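Local coordinates for putative ADP-Ribosyltransferase Scabin (Streptomyces scabiei 87.22, PDB 5TLB), which probably transfers ADP-ribose from NAD+ to an acceptor, in the manner of an NAD+-dependent mono-ADP-ribosyltransferase, at residues T74-D79 and N134-A139; G99-E104 and S113-T118. One frame throughout, in Å; residues are numbered along the deposited sequence.

Both contacts are buried and both touch the dinucleotide, but they lie about 17 Å apart, centre to centre. Interaction 1 is central and backbone-driven: strands 75-79 and 133-137 pair edge to edge at one margin of the four-stranded antiparallel sheet, with two tyrosine rings on their less buried face. Interaction 2, farther from the middle, is nested in the loop that interaction 1 closes. It joins a loop and the start of helix 103-108 to strand 115-119 of the other sheet, mostly by ring packing and one hydroxyl bond. The two meet where Arg77 NH2 donates to Ser117 O and where Thr118 packs on Ile137 and the backbone of Tyr76.

Interaction 1 (T74-D79 and N134-A139); sequences TLYRSD and NYYIDA. With NAI (1,4-dihydronicotinamide adenine dinucleotide), chain B.
Leu75 and Ile137 exchange two backbone hydrogen bonds, and Arg77 and Tyr135 do the same two residues on, among them Tyr135 N to Arg77 O at 2.8 Å. These antiparallel hydrogen-bonded pairs turn their side chains to the densely packed face, where Ile137 CD1 rests 3.8 Å from Arg77 CB and the Tyr135 ring lies beside Asp79 CB. Tyr135 packs on against helix 83-89, its hydroxyl bonded to Arg81 O.

The other face is looser at its Tyr76-Tyr136 end, where both residues are partly exposed; Ser78 and Asn134 beyond it are buried. At the exposed end the CE2 edge of Tyr76 lies over the face of Tyr136, toward its rim, 3.8 Å from CD2, in a T-shaped stack with planes at 77°. Tyr136 OH and Asn134 ND2 both reach Glu185 OE2.

Arg77 leaves the sheet: with CG anti to the backbone N (chi1 174°) and the chain extended to NE, its guanidinium arrives beside the dinucleotide diphosphate. NH1 donates to NAI O2A (2.8 Å) and NH2 to NAI O1N (2.7 Å). NE and NH1 grip Asp79 OD2 side-on, holding the group's rotation, and that oxygen also forms a salt bridge with Arg81. Ser78 N binds the nicotinamide O7N at 2.9 Å, and Ser78 O receives N7N. An arginine on the diphosphate, with the next residue's backbone clasping the nicotinamide amide, is consistent with the NAD-binding site of ADP-ribosyltransferase toxins.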
# COMPACT_ATOMS: atom_id res chain seq x y z
N THR A 74 -5.87 -8.62 2.54
CA THR A 74 -4.55 -8.43 1.95
C THR A 74 -4.58 -7.33 0.88
O THR A 74 -5.50 -7.27 0.05
CB THR A 74 -4.06 -9.74 1.33
OG1 THR A 74 -4.10 -10.78 2.31
CG2 THR A 74 -2.63 -9.59 0.78
N LEU A 75 -3.57 -6.47 0.92
CA LEU A 75 -3.34 -5.45 -0.11
C LEU A 75 -2.03 -5.78 -0.80
O LEU A 75 -1.25 -6.64 -0.36
CB LEU A 75 -3.28 -4.04 0.50
CG LEU A 75 -4.47 -3.59 1.34
CD1 LEU A 75 -4.19 -2.25 2.02
CD2 LEU A 75 -5.74 -3.52 0.50
N TYR A 76 -1.77 -5.07 -1.90
CA TYR A 76 -0.63 -5.38 -2.76
C TYR A 76 0.06 -4.10 -3.19
O TYR A 76 -0.54 -3.02 -3.24
CB TYR A 76 -1.08 -6.18 -3.99
CG TYR A 76 -1.96 -7.34 -3.59
CD1 TYR A 76 -3.32 -7.16 -3.43
CD2 TYR A 76 -1.42 -8.59 -3.32
CE1 TYR A 76 -4.13 -8.20 -3.03
CE2 TYR A 76 -2.23 -9.64 -2.91
CZ TYR A 76 -3.59 -9.43 -2.77
OH TYR A 76 -4.44 -10.44 -2.37
N ARG A 77 1.34 -4.23 -3.51
CA ARG A 77 2.09 -3.11 -4.03
C ARG A 77 3.14 -3.60 -5.02
O ARG A 77 3.94 -4.49 -4.69
CB ARG A 77 2.76 -2.32 -2.91
CG ARG A 77 3.67 -1.22 -3.44
CD ARG A 77 4.26 -0.35 -2.36
NE ARG A 77 5.35 0.44 -2.93
CZ ARG A 77 5.18 1.54 -3.66
NH1 ARG A 77 6.24 2.16 -4.16
NH2 ARG A 77 3.97 2.03 -3.88
N SER A 78 3.14 -3.02 -6.21
CA SER A 78 4.21 -3.23 -7.17
C SER A 78 5.38 -2.33 -6.82
O SER A 78 5.21 -1.12 -6.66
CB SER A 78 3.72 -2.92 -8.58
OG SER A 78 2.87 -3.94 -9.06
N ASP A 79 6.56 -2.92 -6.71
CA ASP A 79 7.74 -2.16 -6.35
C ASP A 79 8.93 -2.86 -6.98
O ASP A 79 9.02 -4.09 -6.96
CB ASP A 79 7.88 -2.06 -4.82
CG ASP A 79 8.73 -0.89 -4.37
OD1 ASP A 79 9.93 -0.87 -4.73
OD2 ASP A 79 8.21 -0.01 -3.66
N ASN A 134 5.62 -8.16 -6.70
CA ASN A 134 4.27 -7.94 -6.19
C ASN A 134 4.35 -8.22 -4.69
O ASN A 134 4.48 -9.38 -4.28
CB ASN A 134 3.27 -8.87 -6.88
CG ASN A 134 1.83 -8.47 -6.65
OD1 ASN A 134 1.50 -7.29 -6.53
ND2 ASN A 134 0.96 -9.47 -6.61
N TYR A 135 4.33 -7.16 -3.89
CA TYR A 135 4.38 -7.29 -2.44
C TYR A 135 2.98 -7.49 -1.88
O TYR A 135 2.00 -6.95 -2.40
CB TYR A 135 5.02 -6.05 -1.80
CG TYR A 135 6.53 -6.06 -1.96
CD1 TYR A 135 7.33 -6.64 -1.00
CD2 TYR A 135 7.13 -5.53 -3.10
CE1 TYR A 135 8.70 -6.67 -1.13
CE2 TYR A 135 8.53 -5.55 -3.24
CZ TYR A 135 9.30 -6.13 -2.25
OH TYR A 135 10.67 -6.17 -2.37
N TYR A 136 2.92 -8.28 -0.80
CA TYR A 136 1.69 -8.64 -0.10
C TYR A 136 1.73 -7.96 1.26
O TYR A 136 2.72 -8.09 1.99
CB TYR A 136 1.57 -10.16 0.09
CG TYR A 136 1.34 -10.97 -1.17
CD1 TYR A 136 2.13 -10.77 -2.31
CD2 TYR A 136 0.33 -11.92 -1.23
CE1 TYR A 136 1.93 -11.51 -3.45
CE2 TYR A 136 0.12 -12.66 -2.38
CZ TYR A 136 0.92 -12.45 -3.48
OH TYR A 136 0.69 -13.17 -4.60
N ILE A 137 0.64 -7.25 1.61
CA ILE A 137 0.59 -6.34 2.74
C ILE A 137 -0.63 -6.65 3.59
O ILE A 137 -1.74 -6.86 3.07
CB ILE A 137 0.56 -4.88 2.25
CG1 ILE A 137 1.89 -4.54 1.55
CG2 ILE A 137 0.28 -3.90 3.40
CD1 ILE A 137 1.83 -3.32 0.66
N ASP A 138 -0.44 -6.68 4.92
CA ASP A 138 -1.52 -6.89 5.89
C ASP A 138 -1.36 -5.77 6.90
O ASP A 138 -0.66 -5.94 7.91
CB ASP A 138 -1.42 -8.28 6.53
CG ASP A 138 -2.51 -8.54 7.56
OD1 ASP A 138 -3.53 -7.81 7.59
OD2 ASP A 138 -2.33 -9.52 8.35
N ALA A 139 -1.97 -4.62 6.62
CA ALA A 139 -1.75 -3.42 7.41
C ALA A 139 -3.09 -2.78 7.73
O ALA A 139 -3.99 -2.79 6.89
CB ALA A 139 -0.88 -2.41 6.64
PA NAI B . 6.39 5.25 -6.05
O1A NAI B . 7.19 6.49 -6.35
O2A NAI B . 5.85 4.86 -4.71
O5B NAI B . 7.54 3.98 -6.36
C5B NAI B . 8.13 4.17 -7.60
C4B NAI B . 9.49 3.50 -7.53
O4B NAI B . 10.32 4.35 -6.76
C3B NAI B . 9.39 2.15 -6.72
O3B NAI B . 9.12 1.11 -7.63
C2B NAI B . 10.80 2.06 -6.15
O2B NAI B . 11.75 1.63 -7.11
C1B NAI B . 11.11 3.57 -5.85
N9A NAI B . 10.75 4.01 -4.49
C8A NAI B . 9.48 4.14 -3.88
N7A NAI B . 9.57 4.60 -2.61
C5A NAI B . 10.95 4.80 -2.40
C6A NAI B . 11.69 5.27 -1.28
N6A NAI B . 11.08 5.64 -0.12
N1A NAI B . 13.06 5.35 -1.34
C2A NAI B . 13.62 4.97 -2.52
N3A NAI B . 13.06 4.52 -3.66
C4A NAI B . 11.69 4.44 -3.55
O3 NAI B . 5.34 5.30 -7.27
PN NAI B . 4.49 3.93 -7.46
O1N NAI B . 3.93 3.27 -6.24
O2N NAI B . 5.32 3.29 -8.56
O5D NAI B . 3.12 4.33 -8.40
C5D NAI B . 2.50 5.41 -7.82
C4D NAI B . 1.41 5.82 -8.78
O4D NAI B . 0.67 4.62 -9.09
C3D NAI B . 0.48 6.81 -8.06
O3D NAI B . -0.06 7.68 -9.02
C2D NAI B . -0.58 5.89 -7.44
O2D NAI B . -1.85 6.44 -7.53
C1D NAI B . -0.55 4.61 -8.39
N1N NAI B . -0.68 3.33 -7.61
C2N NAI B . 0.43 2.49 -7.38
C3N NAI B . 0.22 1.23 -6.84
C7N NAI B . 1.30 0.23 -6.83
O7N NAI B . 1.07 -1.00 -6.74
N7N NAI B . 2.61 0.68 -6.91
C4N NAI B . -1.09 0.82 -6.27
C5N NAI B . -2.19 1.71 -6.71
C6N NAI B . -1.95 2.96 -7.13

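Interaction 2 (G99-E104 and S113-T118); sequences GQYDIE and SPYVST. With NAI (1,4-dihydronicotinamide adenine dinucleotide), chain B.
Tyr115 and Pro114, at the start of strand 115-119, fit against Tyr101 of the loop and Ile103 at the start of helix 103-108, just after an ST turn in which Ser113 OG accepts from Tyr115 N (3.0 Å). Farther along, the strand carries the Ser-Thr-Thr run, Ser117 to Thr119, that probably corresponds to the STS motif of R-S-E-class ADP-ribosyltransferases.

Tyr115 can be followed outward. At CB the side chain leaves the strand, and chi1 of -53° sets CG anti to the carbonyl carbon, directing the ring at the loop. CD2 and then CE2 pass Gln100 O, the latter at 3.6 Å. CE1 meets Ile103 CD1, and CZ lies nearest to that methyl, at a tight 3.2 Å. Ile103 CD1 thus presses on one face of the ring while Pro114 CG lies over the centre of the opposite face. At the tip, OH donates to Tyr101 O, 2.6 Å away, so a buried hydroxyl and a loop carbonyl satisfy each other.

Pro114 is itself wedged between two rings: CG stands 3.5 Å from the centroid of the Tyr101 ring and only 4° off its normal, a CH-pi contact, while Tyr101 OH is held by Val96 O. Beyond this packing the strand turns to the ligand, with Ser117 OG bonded to Glu160 OE2, whose partner oxygen OE1 binds the dinucleotide. Ser117 OG lies 3.3 Å from the nicotinamide ribose carbon C2D of NAI, and Thr118 O is 3.4 Å from ring carbon C4N.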
# COMPACT_ATOMS: atom_id res chain seq x y z
N GLY A 99 6.11 16.90 0.55
CA GLY A 99 5.53 16.20 -0.57
C GLY A 99 4.10 16.63 -0.86
O GLY A 99 3.51 17.46 -0.16
N GLN A 100 3.54 16.04 -1.91
CA GLN A 100 2.18 16.33 -2.37
C GLN A 100 1.17 15.65 -1.45
O GLN A 100 0.97 14.44 -1.53
CB GLN A 100 2.01 15.84 -3.80
CG GLN A 100 0.62 16.07 -4.39
CD GLN A 100 0.20 17.52 -4.30
OE1 GLN A 100 -0.53 17.92 -3.39
NE2 GLN A 100 0.67 18.33 -5.25
N TYR A 101 0.52 16.43 -0.59
CA TYR A 101 -0.48 15.88 0.32
C TYR A 101 -1.86 15.75 -0.30
O TYR A 101 -2.73 15.11 0.29
CB TYR A 101 -0.57 16.73 1.59
CG TYR A 101 0.32 16.26 2.71
CD1 TYR A 101 1.68 16.56 2.71
CD2 TYR A 101 -0.18 15.51 3.76
CE1 TYR A 101 2.51 16.13 3.73
CE2 TYR A 101 0.64 15.07 4.79
CZ TYR A 101 1.98 15.39 4.77
OH TYR A 101 2.81 14.96 5.78
N ASP A 102 -2.07 16.33 -1.48
CA ASP A 102 -3.38 16.24 -2.13
C ASP A 102 -3.48 14.93 -2.89
O ASP A 102 -2.70 14.66 -3.82
CB ASP A 102 -3.60 17.43 -3.07
CG ASP A 102 -4.97 17.39 -3.71
OD1 ASP A 102 -5.05 17.12 -4.93
OD2 ASP A 102 -5.97 17.58 -2.97
N ILE A 103 -4.47 14.11 -2.50
CA ILE A 103 -4.59 12.75 -3.02
C ILE A 103 -4.72 12.75 -4.54
O ILE A 103 -3.95 12.10 -5.24
CB ILE A 103 -5.80 12.04 -2.37
CG1 ILE A 103 -5.61 11.93 -0.84
CG2 ILE A 103 -6.04 10.69 -3.02
CD1 ILE A 103 -4.51 11.02 -0.41
N GLU A 104 -5.72 13.47 -5.06
CA GLU A 104 -5.96 13.41 -6.50
C GLU A 104 -4.78 13.94 -7.29
O GLU A 104 -4.45 13.40 -8.36
CB GLU A 104 -7.23 14.19 -6.86
CG GLU A 104 -7.62 13.95 -8.31
CD GLU A 104 -9.04 14.36 -8.63
OE1 GLU A 104 -9.69 15.00 -7.77
OE2 GLU A 104 -9.49 14.03 -9.75
N SER A 113 5.61 12.37 -2.32
CA SER A 113 4.42 12.53 -1.50
C SER A 113 4.65 11.85 -0.16
O SER A 113 5.61 11.08 0.00
CB SER A 113 3.20 11.91 -2.19
OG SER A 113 3.17 10.52 -1.92
N PRO A 114 3.78 12.10 0.82
CA PRO A 114 3.84 11.36 2.08
C PRO A 114 3.23 9.97 2.02
O PRO A 114 3.21 9.28 3.05
CB PRO A 114 3.03 12.26 3.02
CG PRO A 114 2.00 12.85 2.14
CD PRO A 114 2.72 13.13 0.84
N TYR A 115 2.72 9.56 0.86
CA TYR A 115 1.95 8.33 0.72
C TYR A 115 2.78 7.21 0.11
O TYR A 115 3.62 7.44 -0.77
CB TYR A 115 0.72 8.56 -0.15
CG TYR A 115 -0.15 9.70 0.30
CD1 TYR A 115 -0.90 9.62 1.46
CD2 TYR A 115 -0.25 10.86 -0.46
CE1 TYR A 115 -1.70 10.67 1.88
CE2 TYR A 115 -1.05 11.91 -0.06
CZ TYR A 115 -1.77 11.82 1.12
OH TYR A 115 -2.56 12.87 1.51
N VAL A 116 2.50 5.99 0.55
CA VAL A 116 2.89 4.79 -0.16
C VAL A 116 1.63 4.17 -0.74
O VAL A 116 0.67 3.89 -0.00
CB VAL A 116 3.64 3.80 0.74
CG1 VAL A 116 3.86 2.48 -0.00
CG2 VAL A 116 4.97 4.40 1.17
N SER A 117 1.63 3.95 -2.05
CA SER A 117 0.47 3.42 -2.75
C SER A 117 0.41 1.90 -2.67
O SER A 117 1.44 1.22 -2.80
CB SER A 117 0.50 3.85 -4.22
OG SER A 117 0.21 5.23 -4.34
N THR A 118 -0.80 1.39 -2.46
CA THR A 118 -1.11 -0.03 -2.49
C THR A 118 -2.44 -0.17 -3.20
O THR A 118 -3.12 0.82 -3.49
CB THR A 118 -1.21 -0.64 -1.08
OG1 THR A 118 -2.38 -0.14 -0.44
CG2 THR A 118 0.03 -0.29 -0.25
PA NAI B . 6.39 5.25 -6.05
O1A NAI B . 7.19 6.49 -6.35
O2A NAI B . 5.85 4.86 -4.71
O5B NAI B . 7.54 3.98 -6.36
C5B NAI B . 8.13 4.17 -7.60
C4B NAI B . 9.49 3.50 -7.53
O4B NAI B . 10.32 4.35 -6.76
C3B NAI B . 9.39 2.15 -6.72
O3B NAI B . 9.12 1.11 -7.63
C2B NAI B . 10.80 2.06 -6.15
O2B NAI B . 11.75 1.63 -7.11
C1B NAI B . 11.11 3.57 -5.85
N9A NAI B . 10.75 4.01 -4.49
C8A NAI B . 9.48 4.14 -3.88
N7A NAI B . 9.57 4.60 -2.61
C5A NAI B . 10.95 4.80 -2.40
C6A NAI B . 11.69 5.27 -1.28
N6A NAI B . 11.08 5.64 -0.12
N1A NAI B . 13.06 5.35 -1.34
C2A NAI B . 13.62 4.97 -2.52
N3A NAI B . 13.06 4.52 -3.66
C4A NAI B . 11.69 4.44 -3.55
O3 NAI B . 5.34 5.30 -7.27
PN NAI B . 4.49 3.93 -7.46
O1N NAI B . 3.93 3.27 -6.24
O2N NAI B . 5.32 3.29 -8.56
O5D NAI B . 3.12 4.33 -8.40
C5D NAI B . 2.50 5.41 -7.82
C4D NAI B . 1.41 5.82 -8.78
O4D NAI B . 0.67 4.62 -9.09
C3D NAI B . 0.48 6.81 -8.06
O3D NAI B . -0.06 7.68 -9.02
C2D NAI B . -0.58 5.89 -7.44
O2D NAI B . -1.85 6.44 -7.53
C1D NAI B . -0.55 4.61 -8.39
N1N NAI B . -0.68 3.33 -7.61
C2N NAI B . 0.43 2.49 -7.38
C3N NAI B . 0.22 1.23 -6.84
C7N NAI B . 1.30 0.23 -6.83
O7N NAI B . 1.07 -1.00 -6.74
N7N NAI B . 2.61 0.68 -6.91
C4N NAI B . -1.09 0.82 -6.27
C5N NAI B . -2.19 1.71 -6.71
C6N NAI B . -1.95 2.96 -7.13